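Local coordinates for CAMP factor (Mobiluncus curtisii, PDB 6JLC), which probably forms pores in host cell membranes as a CAMP factor, a bacterial toxin of the family known for co-haemolytic activity, at residues Pro68-Glu80 with Val114-Ile128. Sequence-based numbering, arbitrary orientation.
Sequences PDLIMARTHLIVE and VANIGATVYQLNDSI
Helices 68-80 and 121-128 touch through Leu-70, Ala-73 and Leu-77 against Val-121, Leu-124 and Ile-128, the axes of these segments 9.0 Å apart at closest approach and nearly parallel, with a crossing angle of 17°. Two reciprocal knobs-into-holes make up the apolar centre. Leu-124 enters a hole lined by Leu-70, Ala-73, Arg-74 and Leu-77; its CD1 lies 3.6 Å from the aliphatic CG of Arg-74, while its CD2 meets CD2 of Leu-77, the two leucines crossing at about a right angle. Leu-77, whose CG stands anti to the backbone N (chi1 -178°), fills a hole made by Leu-124, Ser-127 and Ile-128 together with Val-114, the last residue of helix 97-114, its CD1 3.7 Å from Ile-128 CG1. The contact joins neighbouring helices of the all-helical CAMP-factor (Cfa) region: Leu-77 also touches Ala-110 of helix 97-114, whereas Ile-71 and Thr-75 turn from the interface to helices 41-59 and 8-31, respectively. At the end of the bundle, Arg-74 ties helix 68-80 to the turn linking helices 97-114 and 121-139. Extended from CG to NE, its chain delivers NH1 to Val-114 O at 2.7 Å, a bent bond (133° at the hydrogen) approaching from above the carbonyl plane. NH1 and NH2 together grip Asn-116 O end-on, at 3.1 and 3.2 Å; this oxygen lies in the guanidinium plane and also accepts from Ala-119 N, closing a type I turn. Within that turn Asn-116 OD1 takes Gly-118 N on a lone pair, an Asx turn, and a Thr-120/Gln-123 capping box starts the next helix. On another flank, one water bridges His-76 ND1 and Asn-125 OD1, donating to the latter at 2.7 Å. Ile-128 CD1 packs 3.6 Å from His-76 CB, and its CG2 lies against Glu-80, whose carboxylate forms a salt bridge with Arg-132.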
loop_
_atom_site.group_PDB
_atom_site.type_symbol
_atom_site.label_atom_id
_atom_site.label_comp_id
_atom_site.label_asym_id
_atom_site.label_seq_id
_atom_site.Cartn_x
_atom_site.Cartn_y
_atom_site.Cartn_z
ATOM N N PRO A 68 0.285 -15.735 26.118
ATOM C CA PRO A 68 0.422 -16.231 24.732
ATOM C C PRO A 68 -0.803 -16.003 23.860
ATOM O O PRO A 68 -0.659 -15.747 22.656
ATOM C CB PRO A 68 0.685 -17.731 24.927
ATOM C CG PRO A 68 -0.035 -18.064 26.193
ATOM C CD PRO A 68 0.109 -16.838 27.081
ATOM N N ASP A 69 -2.014 -16.139 24.411
ATOM C CA ASP A 69 -3.199 -15.916 23.591
ATOM C C ASP A 69 -3.252 -14.470 23.119
ATOM O O ASP A 69 -3.697 -14.185 21.999
ATOM C CB ASP A 69 -4.463 -16.276 24.370
ATOM C CG ASP A 69 -4.583 -17.761 24.623
ATOM O OD1 ASP A 69 -5.073 -18.479 23.726
ATOM O OD2 ASP A 69 -4.178 -18.205 25.716
ATOM N N LEU A 70 -2.769 -13.551 23.956
ATOM C CA LEU A 70 -2.716 -12.139 23.600
ATOM C C LEU A 70 -1.655 -11.876 22.537
ATOM O O LEU A 70 -1.902 -11.150 21.568
ATOM C CB LEU A 70 -2.444 -11.314 24.857
ATOM C CG LEU A 70 -2.785 -9.835 24.873
ATOM C CD1 LEU A 70 -4.252 -9.597 24.513
ATOM C CD2 LEU A 70 -2.480 -9.300 26.263
ATOM N N ILE A 71 -0.457 -12.451 22.705
ATOM C CA ILE A 71 0.603 -12.228 21.723
ATOM C C ILE A 71 0.178 -12.752 20.354
ATOM O O ILE A 71 0.463 -12.133 19.319
ATOM C CB ILE A 71 1.926 -12.869 22.200
ATOM C CG1 ILE A 71 2.493 -12.123 23.420
ATOM C CG2 ILE A 71 2.972 -12.850 21.101
ATOM C CD1 ILE A 71 3.210 -10.792 23.089
ATOM N N MET A 72 -0.516 -13.891 20.321
ATOM C CA MET A 72 -0.922 -14.459 19.040
ATOM C C MET A 72 -2.096 -13.692 18.438
ATOM O O MET A 72 -2.204 -13.591 17.211
ATOM C CB MET A 72 -1.271 -15.944 19.199
ATOM C CG MET A 72 -0.071 -16.857 19.373
ATOM S SD MET A 72 1.234 -16.551 18.151
ATOM C CE MET A 72 0.367 -16.852 16.613
ATOM N N ALA A 73 -2.997 -13.166 19.275
ATOM C CA ALA A 73 -4.057 -12.308 18.751
ATOM C C ALA A 73 -3.472 -11.038 18.130
ATOM O O ALA A 73 -3.909 -10.610 17.053
ATOM C CB ALA A 73 -5.068 -11.971 19.860
ATOM N N ARG A 74 -2.469 -10.428 18.779
ATOM C CA ARG A 74 -1.810 -9.271 18.168
ATOM C C ARG A 74 -1.129 -9.662 16.860
ATOM O O ARG A 74 -1.163 -8.908 15.878
ATOM C CB ARG A 74 -0.790 -8.642 19.126
ATOM C CG ARG A 74 -1.392 -7.935 20.352
ATOM C CD ARG A 74 -0.365 -7.039 21.094
ATOM N NE ARG A 74 -0.706 -6.777 22.515
ATOM C CZ ARG A 74 -1.346 -5.704 22.965
ATOM N NH1 ARG A 74 -1.767 -4.768 22.131
ATOM N NH2 ARG A 74 -1.586 -5.565 24.262
ATOM N N THR A 75 -0.497 -10.843 16.838
ATOM C CA THR A 75 0.155 -11.336 15.626
ATOM C C THR A 75 -0.856 -11.493 14.499
ATOM O O THR A 75 -0.641 -11.006 13.383
ATOM C CB THR A 75 0.856 -12.670 15.913
ATOM O OG1 THR A 75 1.924 -12.458 16.849
ATOM C CG2 THR A 75 1.417 -13.275 14.641
ATOM N N HIS A 76 -1.969 -12.180 14.774
ATOM C CA HIS A 76 -2.995 -12.356 13.751
ATOM C C HIS A 76 -3.532 -11.019 13.257
ATOM O O HIS A 76 -3.830 -10.873 12.068
ATOM C CB HIS A 76 -4.133 -13.229 14.274
ATOM C CG HIS A 76 -3.687 -14.611 14.626
ATOM N ND1 HIS A 76 -4.139 -15.285 15.743
ATOM C CD2 HIS A 76 -2.783 -15.428 14.037
ATOM C CE1 HIS A 76 -3.558 -16.469 15.803
ATOM N NE2 HIS A 76 -2.722 -16.579 14.783
ATOM N N LEU A 77 -3.658 -10.028 14.147
ATOM C CA LEU A 77 -4.207 -8.744 13.710
ATOM C C LEU A 77 -3.226 -7.989 12.806
ATOM O O LEU A 77 -3.631 -7.399 11.795
ATOM C CB LEU A 77 -4.608 -7.897 14.920
ATOM C CG LEU A 77 -5.243 -6.521 14.633
ATOM C CD1 LEU A 77 -6.432 -6.608 13.671
ATOM C CD2 LEU A 77 -5.705 -5.898 15.957
ATOM N N ILE A 78 -1.932 -7.999 13.140
ATOM C CA ILE A 78 -0.963 -7.371 12.244
ATOM C C ILE A 78 -0.994 -8.038 10.876
ATOM O O ILE A 78 -0.986 -7.358 9.841
ATOM C CB ILE A 78 0.444 -7.388 12.870
ATOM C CG1 ILE A 78 0.452 -6.429 14.068
ATOM C CG2 ILE A 78 1.484 -6.939 11.848
ATOM C CD1 ILE A 78 1.798 -6.192 14.690
ATOM N N VAL A 79 -1.073 -9.375 10.840
ATOM C CA VAL A 79 -1.142 -10.071 9.557
ATOM C C VAL A 79 -2.384 -9.643 8.794
ATOM O O VAL A 79 -2.340 -9.398 7.583
ATOM C CB VAL A 79 -1.098 -11.595 9.779
ATOM C CG1 VAL A 79 -1.506 -12.349 8.516
ATOM C CG2 VAL A 79 0.295 -12.002 10.263
ATOM N N GLU A 80 -3.509 -9.516 9.504
ATOM C CA GLU A 80 -4.762 -9.134 8.866
ATOM C C GLU A 80 -4.701 -7.717 8.324
ATOM O O GLU A 80 -5.275 -7.431 7.265
ATOM C CB GLU A 80 -5.915 -9.250 9.864
ATOM C CG GLU A 80 -7.287 -9.270 9.182
ATOM C CD GLU A 80 -7.504 -10.566 8.419
ATOM O OE1 GLU A 80 -6.935 -11.593 8.847
ATOM O OE2 GLU A 80 -8.244 -10.565 7.412
ATOM N N VAL A 114 -4.121 -2.631 18.248
ATOM C CA VAL A 114 -3.003 -3.563 18.393
ATOM C C VAL A 114 -1.846 -2.930 19.169
ATOM O O VAL A 114 -1.051 -3.648 19.794
ATOM C CB VAL A 114 -2.573 -4.097 17.010
ATOM C CG1 VAL A 114 -1.670 -3.110 16.298
ATOM C CG2 VAL A 114 -1.897 -5.474 17.147
ATOM N N ALA A 115 -1.746 -1.601 19.176
ATOM C CA ALA A 115 -0.718 -0.904 19.938
ATOM C C ALA A 115 -1.144 -0.596 21.368
ATOM O O ALA A 115 -0.315 -0.129 22.161
ATOM C CB ALA A 115 -0.344 0.405 19.245
ATOM N N ASN A 116 -2.398 -0.856 21.713
ATOM C CA ASN A 116 -2.970 -0.408 22.981
ATOM C C ASN A 116 -2.544 -1.363 24.098
ATOM O O ASN A 116 -2.809 -2.567 24.017
ATOM C CB ASN A 116 -4.495 -0.346 22.841
ATOM C CG ASN A 116 -5.171 0.397 23.984
ATOM O OD1 ASN A 116 -4.874 0.155 25.154
ATOM N ND2 ASN A 116 -6.097 1.298 23.648
ATOM N N ILE A 117 -1.878 -0.842 25.134
ATOM C CA ILE A 117 -1.438 -1.695 26.233
ATOM C C ILE A 117 -2.600 -2.316 27.005
ATOM O O ILE A 117 -2.387 -3.271 27.758
ATOM C CB ILE A 117 -0.503 -0.924 27.187
ATOM C CG1 ILE A 117 -1.182 0.374 27.641
ATOM C CG2 ILE A 117 0.844 -0.679 26.500
ATOM C CD1 ILE A 117 -1.020 0.665 29.086
ATOM N N GLY A 118 -3.827 -1.831 26.815
ATOM C CA GLY A 118 -4.989 -2.446 27.434
ATOM C C GLY A 118 -5.781 -3.399 26.552
ATOM O O GLY A 118 -6.828 -3.892 26.980
ATOM N N ALA A 119 -5.326 -3.665 25.327
ATOM C CA ALA A 119 -6.090 -4.499 24.400
ATOM C C ALA A 119 -6.314 -5.897 24.967
ATOM O O ALA A 119 -5.416 -6.485 25.583
ATOM C CB ALA A 119 -5.354 -4.605 23.052
ATOM N N THR A 120 -7.517 -6.429 24.754
ATOM C CA THR A 120 -7.863 -7.794 25.127
ATOM C C THR A 120 -7.897 -8.694 23.898
ATOM O O THR A 120 -7.953 -8.225 22.758
ATOM C CB THR A 120 -9.222 -7.854 25.823
ATOM O OG1 THR A 120 -10.256 -7.508 24.889
ATOM C CG2 THR A 120 -9.265 -6.915 27.026
ATOM N N VAL A 121 -7.867 -10.011 24.152
ATOM C CA VAL A 121 -8.039 -10.981 23.072
ATOM C C VAL A 121 -9.339 -10.730 22.324
ATOM O O VAL A 121 -9.376 -10.762 21.090
ATOM C CB VAL A 121 -7.978 -12.418 23.626
ATOM C CG1 VAL A 121 -8.371 -13.420 22.551
ATOM C CG2 VAL A 121 -6.568 -12.713 24.121
ATOM N N TYR A 122 -10.434 -10.498 23.057
ATOM C CA TYR A 122 -11.718 -10.247 22.405
ATOM C C TYR A 122 -11.634 -9.042 21.475
ATOM O O TYR A 122 -12.138 -9.085 20.345
ATOM C CB TYR A 122 -12.816 -10.030 23.457
ATOM C CG TYR A 122 -13.149 -11.250 24.291
ATOM C CD1 TYR A 122 -12.852 -12.526 23.840
ATOM C CD2 TYR A 122 -13.785 -11.123 25.527
ATOM C CE1 TYR A 122 -13.163 -13.645 24.590
ATOM C CE2 TYR A 122 -14.101 -12.238 26.285
ATOM C CZ TYR A 122 -13.789 -13.497 25.806
ATOM O OH TYR A 122 -14.093 -14.619 26.544
ATOM N N GLN A 123 -11.002 -7.957 21.934
ATOM C CA GLN A 123 -10.954 -6.735 21.141
ATOM C C GLN A 123 -10.101 -6.924 19.900
ATOM O O GLN A 123 -10.465 -6.473 18.807
ATOM C CB GLN A 123 -10.404 -5.584 21.980
ATOM C CG GLN A 123 -11.337 -5.157 23.092
ATOM C CD GLN A 123 -10.679 -4.188 24.046
ATOM O OE1 GLN A 123 -9.454 -4.194 24.220
ATOM N NE2 GLN A 123 -11.499 -3.350 24.688
ATOM N N LEU A 124 -8.949 -7.578 20.060
ATOM C CA LEU A 124 -8.079 -7.823 18.919
ATOM C C LEU A 124 -8.756 -8.731 17.903
ATOM O O LEU A 124 -8.661 -8.503 16.688
ATOM C CB LEU A 124 -6.757 -8.428 19.404
ATOM C CG LEU A 124 -5.955 -7.544 20.361
ATOM C CD1 LEU A 124 -4.905 -8.368 21.079
ATOM C CD2 LEU A 124 -5.290 -6.376 19.628
ATOM N N ASN A 125 -9.429 -9.786 18.377
ATOM C CA ASN A 125 -10.155 -10.659 17.465
ATOM C C ASN A 125 -11.307 -9.913 16.799
ATOM O O ASN A 125 -11.598 -10.132 15.616
ATOM C CB ASN A 125 -10.684 -11.890 18.213
ATOM C CG ASN A 125 -9.585 -12.883 18.537
ATOM O OD1 ASN A 125 -8.525 -12.869 17.914
ATOM N ND2 ASN A 125 -9.838 -13.759 19.497
ATOM N N ASP A 126 -11.971 -9.024 17.545
ATOM C CA ASP A 126 -13.051 -8.247 16.944
ATOM C C ASP A 126 -12.513 -7.271 15.896
ATOM O O ASP A 126 -13.212 -6.965 14.919
ATOM C CB ASP A 126 -13.842 -7.514 18.029
ATOM C CG ASP A 126 -14.747 -8.453 18.829
ATOM O OD1 ASP A 126 -14.931 -9.621 18.423
ATOM O OD2 ASP A 126 -15.265 -8.024 19.873
ATOM N N SER A 127 -11.287 -6.779 16.071
ATOM C CA SER A 127 -10.674 -5.946 15.032
ATOM C C SER A 127 -10.431 -6.739 13.753
ATOM O O SER A 127 -10.635 -6.224 12.644
ATOM C CB SER A 127 -9.364 -5.334 15.532
ATOM O OG SER A 127 -9.615 -4.502 16.657
ATOM N N ILE A 128 -9.969 -7.989 13.881
ATOM C CA ILE A 128 -9.819 -8.849 12.710
ATOM C C ILE A 128 -11.160 -8.993 11.996
ATOM O O ILE A 128 -11.249 -8.860 10.769
ATOM C CB ILE A 128 -9.237 -10.214 13.126
ATOM C CG1 ILE A 128 -7.788 -10.037 13.599
ATOM C CG2 ILE A 128 -9.325 -11.211 11.980
ATOM C CD1 ILE A 128 -7.169 -11.281 14.219
HETATM O O HOH W 1 -0.097 -5.809 27.170
HETATM O O HOH W 2 -6.411 -14.547 17.617
#